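Local structure of ABC transporter periplasmic-binding protein YtfQ (Mycobacterium smegmatis, 6HB0) at residues 43-47 / 48-52; 264-268 / 269-273; 82-86 / 87-91. The protein probably binds a carbohydrate, most likely L-arabinofuranose, and serves as the solute-binding component of an ABC transporter. All coordinates share one frame; numbering follows the deposited sequence.

Contact 1: residues 43-47 / 48-52; sequences SAAEE and AGVNL. With ZN (zinc ion), chain D.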
ATOM      1  N   SER A  43      14.127   5.882 -11.906  1.00 27.91           N
ATOM      2  CA  SER A  43      14.638   4.735 -12.703  1.00 31.08           C
ATOM      3  C   SER A  43      13.671   4.298 -13.830  1.00 30.66           C
ATOM      4  O   SER A  43      14.087   3.997 -14.941  1.00 28.11           O
ATOM      5  CB  SER A  43      14.953   3.553 -11.804  1.00 31.43           C
ATOM      6  OG  SER A  43      13.792   3.057 -11.200  1.00 30.86           O
ATOM      7  N   ALA A  44      12.379   4.302 -13.559  1.00 27.59           N
ATOM      8  CA  ALA A  44      11.401   3.897 -14.573  1.00 28.84           C
ATOM      9  C   ALA A  44      11.378   4.895 -15.718  1.00 29.37           C
ATOM     10  O   ALA A  44      11.184   4.494 -16.864  1.00 26.98           O
ATOM     11  CB  ALA A  44      10.000   3.759 -13.973  1.00 32.26           C
ATOM     12  N   ALA A  45      11.563   6.191 -15.428  1.00 27.01           N
ATOM     13  CA  ALA A  45      11.632   7.160 -16.517  1.00 27.35           C
ATOM     14  C   ALA A  45      12.902   6.978 -17.375  1.00 26.38           C
ATOM     15  O   ALA A  45      12.828   7.079 -18.588  1.00 30.13           O
ATOM     16  CB  ALA A  45      11.542   8.584 -16.015  1.00 25.33           C
ATOM     17  N   GLU A  46      14.026   6.709 -16.752  1.00 29.23           N
ATOM     18  CA  GLU A  46      15.271   6.401 -17.479  1.00 29.72           C
ATOM     19  C   GLU A  46      15.059   5.173 -18.368  1.00 30.82           C
ATOM     20  O   GLU A  46      15.349   5.201 -19.573  1.00 31.59           O
ATOM     21  CB  GLU A  46      16.406   6.176 -16.524  1.00 29.29           C
ATOM     22  CG  GLU A  46      16.900   7.415 -15.806  1.00 34.35           C
ATOM     23  CD  GLU A  46      17.775   7.127 -14.621  1.00 35.13           C
ATOM     24  OE1 GLU A  46      18.400   8.062 -14.150  1.00 44.64           O
ATOM     25  OE2 GLU A  46      17.871   5.994 -14.125  1.00 35.64           O
ATOM     26  N   GLU A  47      14.479   4.117 -17.820  1.00 33.63           N
ATOM     27  CA  GLU A  47      14.175   2.931 -18.629  1.00 32.13           C
ATOM     28  C   GLU A  47      13.219   3.187 -19.780  1.00 34.75           C
ATOM     29  O   GLU A  47      13.371   2.582 -20.861  1.00 33.71           O
ATOM     30  CB  GLU A  47      13.616   1.787 -17.785  1.00 32.20           C
ATOM     31  CG  GLU A  47      14.496   1.185 -16.679  1.00 36.04           C
ATOM     32  CD  GLU A  47      16.002   1.186 -16.925  1.00 44.95           C
ATOM     33  OE1 GLU A  47      16.733   0.181 -16.854  1.00 34.61           O
ATOM     34  OE2 GLU A  47      16.502   2.312 -17.103  1.00 78.80           O
ATOM     35  N   ALA A  48      12.215   4.026 -19.584  1.00 30.60           N
ATOM     36  CA  ALA A  48      11.275   4.263 -20.653  1.00 32.94           C
ATOM     37  C   ALA A  48      11.684   5.365 -21.623  1.00 32.98           C
ATOM     38  O   ALA A  48      10.934   5.647 -22.543  1.00 36.54           O
ATOM     39  CB  ALA A  48       9.892   4.633 -20.067  1.00 34.34           C
ATOM     40  N   GLY A  49      12.799   6.033 -21.396  1.00 37.38           N
ATOM     41  CA  GLY A  49      13.171   7.142 -22.248  1.00 36.09           C
ATOM     42  C   GLY A  49      12.355   8.405 -22.037  1.00 39.86           C
ATOM     43  O   GLY A  49      12.241   9.228 -22.940  1.00 37.22           O
ATOM     44  N   VAL A  50      11.828   8.589 -20.826  1.00 37.68           N
ATOM     45  CA  VAL A  50      11.031   9.755 -20.499  1.00 36.17           C
ATOM     46  C   VAL A  50      11.905  10.787 -19.811  1.00 33.95           C
ATOM     47  O   VAL A  50      12.706  10.467 -18.951  1.00 39.05           O
ATOM     48  CB  VAL A  50       9.840   9.367 -19.604  1.00 34.36           C
ATOM     49  CG1 VAL A  50       9.147  10.621 -19.099  1.00 32.84           C
ATOM     50  CG2 VAL A  50       8.870   8.483 -20.385  1.00 37.70           C
ATOM     51  N   ASN A  51      11.771  12.034 -20.217  1.00 34.64           N
ATOM     52  CA  ASN A  51      12.485  13.112 -19.600  1.00 34.56           C
ATOM     53  C   ASN A  51      11.663  13.592 -18.384  1.00 35.34           C
ATOM     54  O   ASN A  51      10.640  14.254 -18.537  1.00 36.48           O
ATOM     55  CB  ASN A  51      12.699  14.223 -20.632  1.00 38.55           C
ATOM     56  CG  ASN A  51      13.334  15.441 -20.035  1.00 45.43           C
ATOM     57  OD1 ASN A  51      14.049  15.336 -19.037  1.00 51.52           O
ATOM     58  ND2 ASN A  51      13.020  16.616 -20.586  1.00 48.12           N
ATOM     59  N   LEU A  52      12.128  13.275 -17.194  1.00 36.08           N
ATOM     60  CA  LEU A  52      11.368  13.501 -15.963  1.00 36.30           C
ATOM     61  C   LEU A  52      11.772  14.775 -15.276  1.00 38.49           C
ATOM     62  O   LEU A  52      12.942  14.979 -15.063  1.00 35.62           O
ATOM     63  CB  LEU A  52      11.642  12.365 -15.004  1.00 38.82           C
ATOM     64  CG  LEU A  52      10.960  12.400 -13.632  1.00 39.06           C
ATOM     65  CD1 LEU A  52       9.469  12.198 -13.773  1.00 37.06           C
ATOM     66  CD2 LEU A  52      11.630  11.350 -12.769  1.00 40.90           C
TER
HETATM   67 ZN    ZN D 402      18.660   5.263 -12.608  1.00 33.47          ZN
HETATM   68  O   HOH W   1      18.043   5.282 -10.457  1.00 37.41           O
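A Schellman motif ends helix 38-48, with A45, E46, G49 and V50 meeting where the chain turns toward strand 51-56. In this part of the type I periplasmic-binding-protein fold, the last turn of the helix is closed by two backbone bonds. V50 N reaches back to A45 O at 2.9 Å, and G49 N makes a longer bond of 3.2 Å to E46 O, approaching from above that carbonyl plane. The ordinary helical bond from A48 N to A44 O precedes them. G49 takes positive phi (74°), a conformation glycine adopts readily, and this lets the chain leave the helix.

Small and branched apolar residues suit the inner side of the turn. The methyl of A45 lies against the chain as it leaves the turn, its CB 4.0 Å from V50 CB and 3.9 Å from L52 CB, so the helix end packs on the chain entering the strand. V50 and L52 also rest on strand 21-26, while A44, A45 and A48 touch helix 269-279.

E46 points away from the turn, its chain extended beyond CG, and reaches a zinc ion completed by H318 and H322, which appear to belong to a C-terminal histidine tag. E47 and H321 hold a second zinc ion. One E46 carboxylate oxygen holds the metal while OE1 pairs with K42; E46 OE2 lies 1.9 Å from the zinc, whose water is at 2.2 Å.

Contact 2: residues 264-268 / 269-273; sequences NPLLG and PELMD
L266 crosses the E270 side chain at a slant, its CG 3.6 Å from E270 OE1, while its CD1 meets L271 CB at 4.1 Å. A leucine here puts CG beside the carboxylate and CD1 against L271 in the first helical turn. Next, L267 gives its backbone N to E270 OE2 in a nearly straight bond (2.9 Å, 173°), and its CB rests near the ring of P269. G268 follows, at the N-cap of helix 269-279; its N is 2.8 Å from E270 OE1. Both of these bonds use the syn lone pairs, so the two carboxylate oxygens are fixed against consecutive backbone amides.

E270 manages this by folding back. With CG between its own N and carbonyl carbon (chi1 80°) and a further bend at chi2, the carboxylate returns to the loop before the helix. OE1 also accepts L271 N on its anti lone pair, so two amides grip that one oxygen. A negative group at a helix N terminus would probably also be favoured by the helix dipole.

G268 has a phi of 136°, readily reached by glycine, and its O accepts M272 N in the carbonyl plane, the first helical bond. Proline suits the first turn at P269, where its N has no hydrogen to give. In the fold, M272 packs on I41, A44, A45 and A48 of helix 38-48, and L266 and L271 rest on T106 and I104 of strand 103-106.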
ATOM      1  N   ASN A 264       0.539  -3.308  -3.620  1.00 24.63           N
ATOM      2  CA  ASN A 264       1.669  -2.433  -3.911  1.00 25.16           C
ATOM      3  C   ASN A 264       1.257  -0.980  -4.221  1.00 25.34           C
ATOM      4  O   ASN A 264       0.190  -0.688  -4.714  1.00 25.33           O
ATOM      5  CB  ASN A 264       2.454  -2.905  -5.136  1.00 25.78           C
ATOM      6  CG  ASN A 264       3.232  -4.165  -4.929  1.00 26.64           C
ATOM      7  OD1 ASN A 264       3.544  -4.819  -5.909  1.00 30.11           O
ATOM      8  ND2 ASN A 264       3.595  -4.490  -3.714  1.00 26.19           N
ATOM      9  N   PRO A 265       2.171  -0.054  -3.935  1.00 29.04           N
ATOM     10  CA  PRO A 265       2.032   1.236  -4.595  1.00 31.16           C
ATOM     11  C   PRO A 265       2.346   1.123  -6.080  1.00 34.44           C
ATOM     12  O   PRO A 265       2.741   0.050  -6.615  1.00 32.46           O
ATOM     13  CB  PRO A 265       3.085   2.092  -3.905  1.00 30.89           C
ATOM     14  CG  PRO A 265       4.160   1.121  -3.600  1.00 30.60           C
ATOM     15  CD  PRO A 265       3.454  -0.188  -3.254  1.00 28.20           C
ATOM     16  N   LEU A 266       2.150   2.228  -6.760  1.00 32.07           N
ATOM     17  CA  LEU A 266       2.601   2.392  -8.130  1.00 34.31           C
ATOM     18  C   LEU A 266       4.049   1.909  -8.214  1.00 30.27           C
ATOM     19  O   LEU A 266       4.848   2.210  -7.335  1.00 29.62           O
ATOM     20  CB  LEU A 266       2.566   3.894  -8.407  1.00 43.15           C
ATOM     21  CG  LEU A 266       3.203   4.413  -9.662  1.00 47.76           C
ATOM     22  CD1 LEU A 266       2.488   5.716  -9.924  1.00 49.73           C
ATOM     23  CD2 LEU A 266       4.675   4.687  -9.517  1.00 52.60           C
ATOM     24  N   LEU A 267       4.407   1.208  -9.276  1.00 30.18           N
ATOM     25  CA  LEU A 267       5.787   0.676  -9.396  1.00 30.92           C
ATOM     26  C   LEU A 267       6.710   1.592 -10.239  1.00 30.00           C
ATOM     27  O   LEU A 267       7.928   1.685  -9.985  1.00 31.40           O
ATOM     28  CB  LEU A 267       5.752  -0.703 -10.044  1.00 29.42           C
ATOM     29  CG  LEU A 267       5.095  -1.804  -9.217  1.00 34.49           C
ATOM     30  CD1 LEU A 267       5.376  -3.141  -9.892  1.00 36.27           C
ATOM     31  CD2 LEU A 267       5.593  -1.787  -7.773  1.00 38.32           C
ATOM     32  N   GLY A 268       6.142   2.207 -11.260  1.00 28.78           N
ATOM     33  CA  GLY A 268       6.887   3.197 -12.065  1.00 30.92           C
ATOM     34  C   GLY A 268       6.642   2.991 -13.527  1.00 27.65           C
ATOM     35  O   GLY A 268       6.278   3.906 -14.203  1.00 26.94           O
ATOM     36  N   PRO A 269       6.821   1.760 -14.020  1.00 28.96           N
ATOM     37  CA  PRO A 269       6.689   1.541 -15.454  1.00 30.26           C
ATOM     38  C   PRO A 269       5.315   1.765 -15.975  1.00 30.59           C
ATOM     39  O   PRO A 269       5.132   2.247 -17.105  1.00 29.45           O
ATOM     40  CB  PRO A 269       7.089   0.073 -15.618  1.00 30.80           C
ATOM     41  CG  PRO A 269       8.073  -0.095 -14.549  1.00 30.81           C
ATOM     42  CD  PRO A 269       7.469   0.614 -13.375  1.00 29.49           C
ATOM     43  N   GLU A 270       4.321   1.462 -15.162  1.00 31.22           N
ATOM     44  CA  GLU A 270       2.944   1.678 -15.615  1.00 32.01           C
ATOM     45  C   GLU A 270       2.654   3.192 -15.735  1.00 29.63           C
ATOM     46  O   GLU A 270       1.946   3.622 -16.647  1.00 29.71           O
ATOM     47  CB  GLU A 270       1.926   0.898 -14.774  1.00 34.49           C
ATOM     48  CG  GLU A 270       1.519   1.483 -13.433  1.00 35.98           C
ATOM     49  CD  GLU A 270       2.611   1.356 -12.348  1.00 38.84           C
ATOM     50  OE1 GLU A 270       3.567   2.185 -12.433  1.00 40.33           O
ATOM     51  OE2 GLU A 270       2.533   0.482 -11.400  1.00 39.93           O
ATOM     52  N   LEU A 271       3.201   4.003 -14.842  1.00 29.28           N
ATOM     53  CA  LEU A 271       3.092   5.468 -14.969  1.00 28.36           C
ATOM     54  C   LEU A 271       3.711   5.944 -16.278  1.00 29.07           C
ATOM     55  O   LEU A 271       3.120   6.738 -17.009  1.00 30.77           O
ATOM     56  CB  LEU A 271       3.786   6.139 -13.778  1.00 31.12           C
ATOM     57  CG  LEU A 271       3.941   7.639 -13.826  1.00 30.83           C
ATOM     58  CD1 LEU A 271       2.574   8.280 -14.006  1.00 33.62           C
ATOM     59  CD2 LEU A 271       4.644   8.138 -12.570  1.00 33.44           C
ATOM     60  N   MET A 272       4.903   5.446 -16.597  1.00 28.31           N
ATOM     61  CA  MET A 272       5.589   5.881 -17.835  1.00 28.57           C
ATOM     62  C   MET A 272       4.776   5.440 -19.054  1.00 29.33           C
ATOM     63  O   MET A 272       4.609   6.182 -19.994  1.00 28.96           O
ATOM     64  CB  MET A 272       7.008   5.349 -17.917  1.00 30.73           C
ATOM     65  CG  MET A 272       7.858   5.774 -16.744  1.00 31.40           C
ATOM     66  SD  MET A 272       7.878   7.568 -16.473  1.00 31.47           S
ATOM     67  CE  MET A 272       8.027   7.597 -14.688  1.00 32.84           C
ATOM     68  N   ASP A 273       4.276   4.224 -19.026  1.00 29.57           N
ATOM     69  CA  ASP A 273       3.434   3.728 -20.101  1.00 32.55           C
ATOM     70  C   ASP A 273       2.134   4.529 -20.267  1.00 31.54           C
ATOM     71  O   ASP A 273       1.742   4.895 -21.378  1.00 31.27           O
ATOM     72  CB  ASP A 273       3.125   2.261 -19.870  1.00 38.60           C
ATOM     73  CG  ASP A 273       2.226   1.721 -20.937  1.00 46.51           C
ATOM     74  OD1 ASP A 273       2.643   1.740 -22.127  1.00 59.05           O
ATOM     75  OD2 ASP A 273       1.084   1.331 -20.610  1.00 47.27           O
TER

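Contact 3: residues 82-86 / 87-91; sequences SPVVR and TGWDA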
ATOM      1  N   SER A  82       1.267  13.187  -6.833  1.00 26.37           N
ATOM      2  CA  SER A  82       0.813  12.437  -5.695  1.00 30.13           C
ATOM      3  C   SER A  82       0.199  13.462  -4.727  1.00 29.50           C
ATOM      4  O   SER A  82       0.934  14.151  -4.029  1.00 28.25           O
ATOM      5  CB  SER A  82       2.063  11.779  -5.117  1.00 33.18           C
ATOM      6  OG  SER A  82       1.822  11.044  -3.976  1.00 36.93           O
ATOM      7  N   PRO A  83      -1.131  13.594  -4.722  1.00 27.00           N
ATOM      8  CA  PRO A  83      -1.805  14.681  -3.983  1.00 26.99           C
ATOM      9  C   PRO A  83      -1.530  14.618  -2.485  1.00 28.92           C
ATOM     10  O   PRO A  83      -1.732  13.592  -1.872  1.00 27.21           O
ATOM     11  CB  PRO A  83      -3.299  14.429  -4.230  1.00 30.05           C
ATOM     12  CG  PRO A  83      -3.367  13.550  -5.439  1.00 32.16           C
ATOM     13  CD  PRO A  83      -2.079  12.776  -5.496  1.00 30.15           C
ATOM     14  N   VAL A  84      -1.063  15.709  -1.899  1.00 27.61           N
ATOM     15  CA  VAL A  84      -0.808  15.738  -0.479  1.00 30.69           C
ATOM     16  C   VAL A  84      -2.135  15.646   0.274  1.00 31.40           C
ATOM     17  O   VAL A  84      -2.174  15.108   1.352  1.00 30.59           O
ATOM     18  CB  VAL A  84       0.002  16.985  -0.066  1.00 33.98           C
ATOM     19  CG1 VAL A  84      -0.560  18.270  -0.625  1.00 33.07           C
ATOM     20  CG2 VAL A  84       0.033  17.128   1.433  1.00 37.88           C
ATOM     21  N   VAL A  85      -3.201  16.174  -0.308  1.00 30.71           N
ATOM     22  CA  VAL A  85      -4.546  16.078   0.248  1.00 29.69           C
ATOM     23  C   VAL A  85      -5.519  15.728  -0.860  1.00 28.97           C
ATOM     24  O   VAL A  85      -5.223  15.948  -2.046  1.00 30.33           O
ATOM     25  CB  VAL A  85      -5.025  17.394   0.949  1.00 28.65           C
ATOM     26  CG1 VAL A  85      -4.201  17.681   2.184  1.00 30.89           C
ATOM     27  CG2 VAL A  85      -5.039  18.547  -0.031  1.00 29.95           C
ATOM     28  N   ARG A  86      -6.684  15.213  -0.499  1.00 31.66           N
ATOM     29  CA  ARG A  86      -7.704  14.814  -1.489  1.00 38.26           C
ATOM     30  C   ARG A  86      -8.360  15.941  -2.234  1.00 33.99           C
ATOM     31  O   ARG A  86      -8.802  15.731  -3.372  1.00 33.94           O
ATOM     32  CB  ARG A  86      -8.855  14.063  -0.833  1.00 45.66           C
ATOM     33  CG  ARG A  86      -8.548  12.684  -0.326  1.00 57.41           C
ATOM     34  CD  ARG A  86      -9.832  12.013   0.181  1.00 60.11           C
ATOM     35  NE  ARG A  86     -10.637  11.497  -0.925  1.00 61.02           N
ATOM     36  CZ  ARG A  86     -10.377  10.362  -1.581  1.00 62.25           C
ATOM     37  NH1 ARG A  86      -9.339   9.585  -1.247  1.00 63.90           N
ATOM     38  NH2 ARG A  86     -11.149  10.003  -2.590  1.00 62.86           N
ATOM     39  N   THR A  87      -8.497  17.107  -1.610  1.00 32.75           N
ATOM     40  CA  THR A  87      -9.401  18.146  -2.090  1.00 32.02           C
ATOM     41  C   THR A  87      -8.713  19.430  -2.420  1.00 32.32           C
ATOM     42  O   THR A  87      -7.658  19.739  -1.902  1.00 33.57           O
ATOM     43  CB  THR A  87     -10.453  18.533  -0.994  1.00 41.77           C
ATOM     44  OG1 THR A  87     -11.005  17.350  -0.435  1.00 48.96           O
ATOM     45  CG2 THR A  87     -11.597  19.324  -1.618  1.00 45.20           C
ATOM     46  N   GLY A  88      -9.346  20.223  -3.266  1.00 28.50           N
ATOM     47  CA  GLY A  88      -8.872  21.540  -3.581  1.00 27.70           C
ATOM     48  C   GLY A  88      -7.993  21.629  -4.811  1.00 31.23           C
ATOM     49  O   GLY A  88      -7.265  22.601  -4.996  1.00 29.99           O
ATOM     50  N   TRP A  89      -8.095  20.637  -5.684  1.00 28.13           N
ATOM     51  CA  TRP A  89      -7.331  20.623  -6.905  1.00 28.58           C
ATOM     52  C   TRP A  89      -8.063  21.137  -8.123  1.00 30.90           C
ATOM     53  O   TRP A  89      -7.440  21.282  -9.184  1.00 30.23           O
ATOM     54  CB  TRP A  89      -6.837  19.200  -7.196  1.00 28.33           C
ATOM     55  CG  TRP A  89      -6.095  18.625  -6.081  1.00 27.49           C
ATOM     56  CD1 TRP A  89      -6.537  17.704  -5.164  1.00 27.27           C
ATOM     57  CD2 TRP A  89      -4.777  18.976  -5.695  1.00 27.42           C
ATOM     58  NE1 TRP A  89      -5.554  17.469  -4.235  1.00 28.03           N
ATOM     59  CE2 TRP A  89      -4.465  18.234  -4.546  1.00 27.47           C
ATOM     60  CE3 TRP A  89      -3.806  19.816  -6.240  1.00 29.23           C
ATOM     61  CZ2 TRP A  89      -3.247  18.290  -3.949  1.00 26.37           C
ATOM     62  CZ3 TRP A  89      -2.589  19.901  -5.603  1.00 26.58           C
ATOM     63  CH2 TRP A  89      -2.322  19.129  -4.500  1.00 28.56           C
ATOM     64  N   ASP A  90      -9.361  21.369  -8.035  1.00 29.29           N
ATOM     65  CA  ASP A  90     -10.138  21.593  -9.261  1.00 34.40           C
ATOM     66  C   ASP A  90      -9.673  22.801 -10.049  1.00 36.59           C
ATOM     67  O   ASP A  90      -9.634  22.746 -11.276  1.00 34.13           O
ATOM     68  CB  ASP A  90     -11.635  21.701  -8.983  1.00 38.52           C
ATOM     69  CG  ASP A  90     -12.279  20.372  -8.699  1.00 36.93           C
ATOM     70  OD1 ASP A  90     -11.589  19.318  -8.747  1.00 39.14           O
ATOM     71  OD2 ASP A  90     -13.497  20.384  -8.394  1.00 38.71           O
ATOM     72  N   ALA A  91      -9.287  23.871  -9.357  1.00 35.29           N
ATOM     73  CA  ALA A  91      -8.825  25.083 -10.013  1.00 36.24           C
ATOM     74  C   ALA A  91      -7.528  24.850 -10.788  1.00 37.34           C
ATOM     75  O   ALA A  91      -7.455  25.167 -11.983  1.00 36.54           O
ATOM     76  CB  ALA A  91      -8.600  26.185  -9.013  1.00 33.16           C
TER
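The indole of W89 turns its nitrogen edge toward the backbone of V85, with the carbonyls of V85 and R86 at that edge. W89 NE1 donates to V85 O at 2.7 Å with an angle of 161° at the hydrogen. The acceptor lies exactly in the ring plane, where the N-H points, although seen from the carbonyl the donor is tilted from its plane. R86 O comes to the same edge, near the plane, 3.5 Å from W89 CD1. Tryptophan suits the place because it combines a hydrogen-bond donor with a broad apolar ring: the nitrogen satisfies a loop carbonyl while the six-membered part goes to apolar neighbours.

Those neighbours approach at other angles. P83 comes in obliquely, with its CB 3.9 Å from W89 CZ2; its rigid ring offers a fixed apolar surface. The valines sit farther off, V84 CG1 and V85 CG2 each 4.3 Å from W89 CZ2. V85 CG2 meanwhile lies 3.4 Å from T87 O, so this branched residue packs back against the turn it precedes. The indole is placed by its first torsion: CG stands beside the backbone N (chi1 -54°), carrying the ring back toward the loop.

G88 has positive phi, and at its backbone angles the lack of a CB keeps it clear of the carbonyl O of T87, which explains the glycine; the chain turns here toward helix 90-98. The R86 side chain sets off away from 87-91, and its NE forms a salt bridge with D111.

The loop leads from strand 78-81 into helix 90-98. The W89 ring meets F81 with planes at about 55° and touches Q61, Q64 and I65 of helix 61-73, and V110 in a loop, so it contacts both that helix and the loop following strand 103-106.

Overall arrangement
From the N terminus, contact 1 (43-52) comes first, closing the turn from helix 38-48 into strand 51-56 of the parallel sheet. Contact 3 (82-91) follows, forming the loop from strand 78-81 to helix 90-98 in the same lobe. Contact 2 (264-273) comes last, where the chain leaves strand 259-263 of the mixed sheet and starts helix 269-279. The three lie in series, neither nested nor crossing. Contacts 1 and 2 touch, with A44 and A48 packing against G268, P269 and M272, so a late helix is joined to the first lobe. Contact 3 stands apart, its centre about 25 Å from that of contact 1.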